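Local coordinates for protein kcn28 (Kitasatospora, PDB 6J31) that has a GT-B-type fold with a C-terminal domain like that of the erythromycin biosynthesis protein CIII family and holds BG9 in a pocket, at residues F81-R93 with L109-G121. Sequence-based numbering, arbitrary orientation.
Sequences FLDDAVGMLPQLR and LAYPARVLAMNWG. With BG9 ((2E,2'E)-3,3'-(1,2-phenylene)di(prop-2-enoic acid)), chain I.
The indole of Trp120 meets Arg93 along its edge, where the Arg93 backbone O lies in the ring plane, 3.9 Å from CH2; Leu116 CD2 sits over the centre of one indole face. That same methyl also covers one face of the Arg93 guanidinium, which stands nearly perpendicular to the indole, the planes 89° apart. Extended through chi1 and chi2, the Arg93 side chain bends at chi3 (-48°), which brings the guanidinium over Leu116, with the Asn119 amide at its edge. A water accepts from Trp120 NE1 and, weakly, from Arg93 NH1. At the other end, the Phe81 ring has BG9 O3 at its edge, 3.8 Å from CZ, while CE1 touches both methyls of Leu109, which in turn reach BG9 C7; both residues line the BG9 pocket. Midway, Pro112 CG presses on Ala85 CA at 3.7 Å, and Met88 SD rests against Pro112 CB, CG and CD, the two side chains crossing at about a right angle. One face of the Tyr111 ring carries Pro112 CD, and its OH approaches Ala85 CB at 3.5 Å. Leu89 forks around the next turn, CD1 to Leu116 CB and CD2 to Val115 CG1, and Leu92 CD1 rests against Ala113. Two waters supply polar links: one joins Phe81 O to Tyr111 OH, the other donates to Asp84 OD2 and Leu109 O. The helix axes come within 9.1 Å at a crossing angle of -44°. Gly121 closes helix 112-120 in a Schellman motif. In this Rossmann-like half of the GT-B fold, helix 112-120 follows strand 103-107, with Leu116 on Phe104 and Ala113 on Tyr106; helix 74-96, which precedes that strand, packs beside helix 112-120, and its Ala85 touches Trp164 of helix 152-167.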
loop_
_atom_site.group_PDB
_atom_site.type_symbol
_atom_site.label_atom_id
_atom_site.label_comp_id
_atom_site.label_asym_id
_atom_site.label_seq_id
_atom_site.Cartn_x
_atom_site.Cartn_y
_atom_site.Cartn_z
ATOM N N PHE A 81 -17.771 -2.984 -1.114
ATOM C CA PHE A 81 -17.114 -2.009 -1.980
ATOM C C PHE A 81 -18.116 -1.320 -2.898
ATOM O O PHE A 81 -18.071 -0.096 -3.069
ATOM C CB PHE A 81 -16.013 -2.693 -2.790
ATOM C CG PHE A 81 -14.744 -2.909 -2.018
ATOM C CD1 PHE A 81 -14.041 -1.834 -1.502
ATOM C CD2 PHE A 81 -14.260 -4.186 -1.792
ATOM C CE1 PHE A 81 -12.874 -2.028 -0.784
ATOM C CE2 PHE A 81 -13.100 -4.383 -1.070
ATOM C CZ PHE A 81 -12.405 -3.304 -0.567
ATOM N N LEU A 82 -19.040 -2.085 -3.483
ATOM C CA LEU A 82 -20.055 -1.481 -4.338
ATOM C C LEU A 82 -20.955 -0.546 -3.540
ATOM O O LEU A 82 -21.376 0.502 -4.044
ATOM C CB LEU A 82 -20.872 -2.574 -5.028
ATOM C CG LEU A 82 -21.886 -2.129 -6.087
ATOM C CD1 LEU A 82 -21.233 -1.252 -7.138
ATOM C CD2 LEU A 82 -22.511 -3.341 -6.745
ATOM N N ASP A 83 -21.250 -0.901 -2.285
ATOM C CA ASP A 83 -21.998 0.004 -1.419
ATOM C C ASP A 83 -21.246 1.309 -1.219
ATOM O O ASP A 83 -21.844 2.391 -1.234
ATOM C CB ASP A 83 -22.277 -0.650 -0.067
ATOM C CG ASP A 83 -23.339 -1.731 -0.140
ATOM O OD1 ASP A 83 -24.012 -1.864 -1.189
ATOM O OD2 ASP A 83 -23.517 -2.434 0.877
ATOM N N ASP A 84 -19.930 1.226 -1.009
ATOM C CA ASP A 84 -19.137 2.438 -0.835
ATOM C C ASP A 84 -19.118 3.274 -2.109
ATOM O O ASP A 84 -19.200 4.506 -2.047
ATOM C CB ASP A 84 -17.716 2.081 -0.401
ATOM C CG ASP A 84 -16.914 3.299 0.021
ATOM O OD1 ASP A 84 -17.365 4.027 0.935
ATOM O OD2 ASP A 84 -15.835 3.528 -0.566
ATOM N N ALA A 85 -19.007 2.627 -3.274
ATOM C CA ALA A 85 -19.023 3.372 -4.530
ATOM C C ALA A 85 -20.360 4.066 -4.744
ATOM O O ALA A 85 -20.405 5.227 -5.166
ATOM C CB ALA A 85 -18.707 2.441 -5.703
ATOM N N VAL A 86 -21.462 3.371 -4.449
ATOM C CA VAL A 86 -22.788 3.965 -4.601
ATOM C C VAL A 86 -22.958 5.143 -3.648
ATOM O O VAL A 86 -23.556 6.165 -4.004
ATOM C CB VAL A 86 -23.871 2.888 -4.390
ATOM C CG1 VAL A 86 -25.246 3.511 -4.254
ATOM C CG2 VAL A 86 -23.854 1.895 -5.542
ATOM N N GLY A 87 -22.442 5.016 -2.421
ATOM C CA GLY A 87 -22.548 6.102 -1.455
ATOM C C GLY A 87 -21.607 7.263 -1.728
ATOM O O GLY A 87 -21.912 8.413 -1.392
ATOM N N MET A 88 -20.417 6.973 -2.260
ATOM C CA MET A 88 -19.409 8.017 -2.437
ATOM C C MET A 88 -19.809 9.019 -3.515
ATOM O O MET A 88 -19.665 10.233 -3.329
ATOM C CB MET A 88 -18.058 7.386 -2.772
ATOM C CG MET A 88 -16.892 8.351 -2.718
ATOM S SD MET A 88 -15.363 7.637 -3.351
ATOM C CE MET A 88 -15.143 6.221 -2.280
ATOM N N LEU A 89 -20.305 8.530 -4.649
ATOM C CA LEU A 89 -20.518 9.406 -5.801
ATOM C C LEU A 89 -21.458 10.571 -5.513
ATOM O O LEU A 89 -21.089 11.716 -5.828
ATOM C CB LEU A 89 -20.993 8.563 -6.987
ATOM C CG LEU A 89 -21.355 9.325 -8.257
ATOM C CD1 LEU A 89 -20.175 10.148 -8.745
ATOM C CD2 LEU A 89 -21.781 8.322 -9.314
ATOM N N PRO A 90 -22.647 10.380 -4.920
ATOM C CA PRO A 90 -23.496 11.553 -4.643
ATOM C C PRO A 90 -22.866 12.522 -3.661
ATOM O O PRO A 90 -23.065 13.737 -3.783
ATOM C CB PRO A 90 -24.787 10.935 -4.090
ATOM C CG PRO A 90 -24.397 9.593 -3.605
ATOM C CD PRO A 90 -23.289 9.129 -4.484
ATOM N N GLN A 91 -22.116 12.022 -2.679
ATOM C CA GLN A 91 -21.441 12.924 -1.753
ATOM C C GLN A 91 -20.378 13.749 -2.462
ATOM O O GLN A 91 -20.286 14.962 -2.247
ATOM C CB GLN A 91 -20.834 12.134 -0.603
ATOM C CG GLN A 91 -21.865 11.402 0.214
ATOM C CD GLN A 91 -21.252 10.687 1.382
ATOM O OE1 GLN A 91 -20.809 11.318 2.335
ATOM N NE2 GLN A 91 -21.243 9.361 1.328
ATOM N N LEU A 92 -19.590 13.115 -3.331
ATOM C CA LEU A 92 -18.607 13.857 -4.110
ATOM C C LEU A 92 -19.287 14.859 -5.031
ATOM O O LEU A 92 -18.803 15.984 -5.199
ATOM C CB LEU A 92 -17.749 12.889 -4.920
ATOM C CG LEU A 92 -16.804 11.978 -4.142
ATOM C CD1 LEU A 92 -16.029 11.124 -5.118
ATOM C CD2 LEU A 92 -15.864 12.793 -3.270
ATOM N N ARG A 93 -20.401 14.462 -5.653
ATOM C CA ARG A 93 -21.117 15.376 -6.536
ATOM C C ARG A 93 -21.602 16.600 -5.775
ATOM O O ARG A 93 -21.426 17.736 -6.231
ATOM C CB ARG A 93 -22.295 14.657 -7.200
ATOM C CG ARG A 93 -23.025 15.480 -8.266
ATOM C CD ARG A 93 -24.195 14.703 -8.884
ATOM N NE ARG A 93 -23.806 13.352 -9.289
ATOM C CZ ARG A 93 -23.258 13.036 -10.461
ATOM N NH1 ARG A 93 -23.025 13.973 -11.373
ATOM N NH2 ARG A 93 -22.945 11.773 -10.720
ATOM N N LEU A 109 -9.352 2.828 -4.865
ATOM C CA LEU A 109 -10.673 2.557 -4.312
ATOM C C LEU A 109 -11.595 3.767 -4.366
ATOM O O LEU A 109 -12.760 3.657 -3.974
ATOM C CB LEU A 109 -10.546 2.063 -2.863
ATOM C CG LEU A 109 -9.789 0.746 -2.642
ATOM C CD1 LEU A 109 -9.806 0.335 -1.181
ATOM C CD2 LEU A 109 -10.372 -0.358 -3.492
ATOM N N ALA A 110 -11.118 4.900 -4.878
ATOM C CA ALA A 110 -11.919 6.110 -5.003
ATOM C C ALA A 110 -12.314 6.372 -6.453
ATOM O O ALA A 110 -12.499 7.522 -6.863
ATOM C CB ALA A 110 -11.170 7.308 -4.423
ATOM N N TYR A 111 -12.481 5.303 -7.227
ATOM C CA TYR A 111 -12.852 5.380 -8.635
ATOM C C TYR A 111 -14.199 6.058 -8.901
ATOM O O TYR A 111 -14.419 6.489 -10.039
ATOM C CB TYR A 111 -12.843 3.978 -9.261
ATOM C CG TYR A 111 -13.722 2.985 -8.546
ATOM C CD1 TYR A 111 -15.054 2.814 -8.911
ATOM C CD2 TYR A 111 -13.225 2.225 -7.496
ATOM C CE1 TYR A 111 -15.867 1.903 -8.247
ATOM C CE2 TYR A 111 -14.026 1.319 -6.828
ATOM C CZ TYR A 111 -15.343 1.163 -7.204
ATOM O OH TYR A 111 -16.125 0.261 -6.524
ATOM N N PRO A 112 -15.136 6.182 -7.944
ATOM C CA PRO A 112 -16.303 7.038 -8.219
ATOM C C PRO A 112 -15.921 8.459 -8.591
ATOM O O PRO A 112 -16.685 9.125 -9.301
ATOM C CB PRO A 112 -17.099 6.990 -6.907
ATOM C CG PRO A 112 -16.820 5.643 -6.387
ATOM C CD PRO A 112 -15.358 5.405 -6.703
ATOM N N ALA A 113 -14.750 8.934 -8.161
ATOM C CA ALA A 113 -14.286 10.242 -8.602
ATOM C C ALA A 113 -14.076 10.279 -10.109
ATOM O O ALA A 113 -14.309 11.316 -10.739
ATOM C CB ALA A 113 -12.998 10.620 -7.869
ATOM N N ARG A 114 -13.644 9.165 -10.710
ATOM C CA ARG A 114 -13.512 9.135 -12.164
ATOM C C ARG A 114 -14.872 9.235 -12.844
ATOM O O ARG A 114 -15.016 9.940 -13.851
ATOM C CB ARG A 114 -12.800 7.863 -12.614
ATOM C CG ARG A 114 -12.704 7.730 -14.120
ATOM C CD ARG A 114 -12.139 6.381 -14.530
ATOM N NE ARG A 114 -11.958 6.295 -15.976
ATOM C CZ ARG A 114 -11.602 5.194 -16.631
ATOM N NH1 ARG A 114 -11.399 4.056 -15.982
ATOM N NH2 ARG A 114 -11.454 5.235 -17.946
ATOM N N VAL A 115 -15.884 8.555 -12.296
ATOM C CA VAL A 115 -17.233 8.667 -12.845
ATOM C C VAL A 115 -17.680 10.117 -12.814
ATOM O O VAL A 115 -18.233 10.639 -13.789
ATOM C CB VAL A 115 -18.207 7.762 -12.065
ATOM C CG1 VAL A 115 -19.641 7.967 -12.556
ATOM C CG2 VAL A 115 -17.793 6.300 -12.170
ATOM N N LEU A 116 -17.407 10.797 -11.701
ATOM C CA LEU A 116 -17.734 12.209 -11.584
ATOM C C LEU A 116 -16.956 13.026 -12.609
ATOM O O LEU A 116 -17.514 13.912 -13.268
ATOM C CB LEU A 116 -17.421 12.671 -10.160
ATOM C CG LEU A 116 -18.249 13.770 -9.498
ATOM C CD1 LEU A 116 -17.411 14.634 -8.567
ATOM C CD2 LEU A 116 -19.020 14.595 -10.509
ATOM N N ALA A 117 -15.670 12.708 -12.786
ATOM C CA ALA A 117 -14.850 13.430 -13.751
ATOM C C ALA A 117 -15.367 13.229 -15.168
ATOM O O ALA A 117 -15.339 14.155 -15.986
ATOM C CB ALA A 117 -13.393 12.987 -13.635
ATOM N N MET A 118 -15.828 12.018 -15.482
ATOM C CA MET A 118 -16.393 11.765 -16.803
ATOM C C MET A 118 -17.672 12.570 -17.025
ATOM O O MET A 118 -17.893 13.105 -18.118
ATOM C CB MET A 118 -16.645 10.267 -16.970
ATOM C CG MET A 118 -15.364 9.470 -17.199
ATOM S SD MET A 118 -15.543 7.703 -16.905
ATOM C CE MET A 118 -16.289 7.186 -18.450
ATOM N N ASN A 119 -18.511 12.694 -15.990
ATOM C CA ASN A 119 -19.744 13.472 -16.111
ATOM C C ASN A 119 -19.454 14.935 -16.437
ATOM O O ASN A 119 -20.166 15.554 -17.234
ATOM C CB ASN A 119 -20.557 13.382 -14.816
ATOM C CG ASN A 119 -21.205 12.018 -14.602
ATOM O OD1 ASN A 119 -21.346 11.226 -15.528
ATOM N ND2 ASN A 119 -21.607 11.749 -13.365
ATOM N N TRP A 120 -18.417 15.507 -15.824
ATOM C CA TRP A 120 -18.136 16.933 -15.916
ATOM C C TRP A 120 -17.055 17.277 -16.930
ATOM O O TRP A 120 -16.667 18.446 -17.024
ATOM C CB TRP A 120 -17.738 17.480 -14.544
ATOM C CG TRP A 120 -18.832 17.455 -13.532
ATOM C CD1 TRP A 120 -20.164 17.272 -13.764
ATOM C CD2 TRP A 120 -18.696 17.675 -12.125
ATOM N NE1 TRP A 120 -20.864 17.345 -12.584
ATOM C CE2 TRP A 120 -19.984 17.595 -11.563
ATOM C CE3 TRP A 120 -17.607 17.923 -11.284
ATOM C CZ2 TRP A 120 -20.213 17.757 -10.198
ATOM C CZ3 TRP A 120 -17.836 18.078 -9.930
ATOM C CH2 TRP A 120 -19.128 17.992 -9.400
ATOM N N GLY A 121 -16.576 16.302 -17.694
ATOM C CA GLY A 121 -15.517 16.561 -18.657
ATOM C C GLY A 121 -14.244 17.081 -18.028
ATOM O O GLY A 121 -13.583 17.961 -18.596
HETATM C C1 BG9 I . -5.702 -2.601 -5.953
HETATM C C2 BG9 I . -6.685 -3.580 -5.802
HETATM C C3 BG9 I . -7.360 -3.715 -4.590
HETATM C C4 BG9 I . -7.064 -2.851 -3.525
HETATM C C5 BG9 I . -6.083 -1.871 -3.679
HETATM C C6 BG9 I . -5.403 -1.746 -4.891
HETATM C C7 BG9 I . -7.804 -2.967 -2.173
HETATM C C8 BG9 I . -7.307 -3.704 -1.177
HETATM C C9 BG9 I . -8.067 -3.796 0.161
HETATM C C10 BG9 I . -8.442 -4.805 -4.464
HETATM C C11 BG9 I . -8.406 -5.839 -5.310
HETATM C C12 BG9 I . -9.478 -6.940 -5.223
HETATM O O2 BG9 I . -10.046 -7.276 -6.209
HETATM O O3 BG9 I . -8.974 -4.871 0.097
HETATM O O HOH W 1 -15.581 0.301 -4.078
HETATM O O HOH W 2 -14.858 1.917 -2.608
HETATM O O HOH W 3 -23.635 17.383 -11.434
#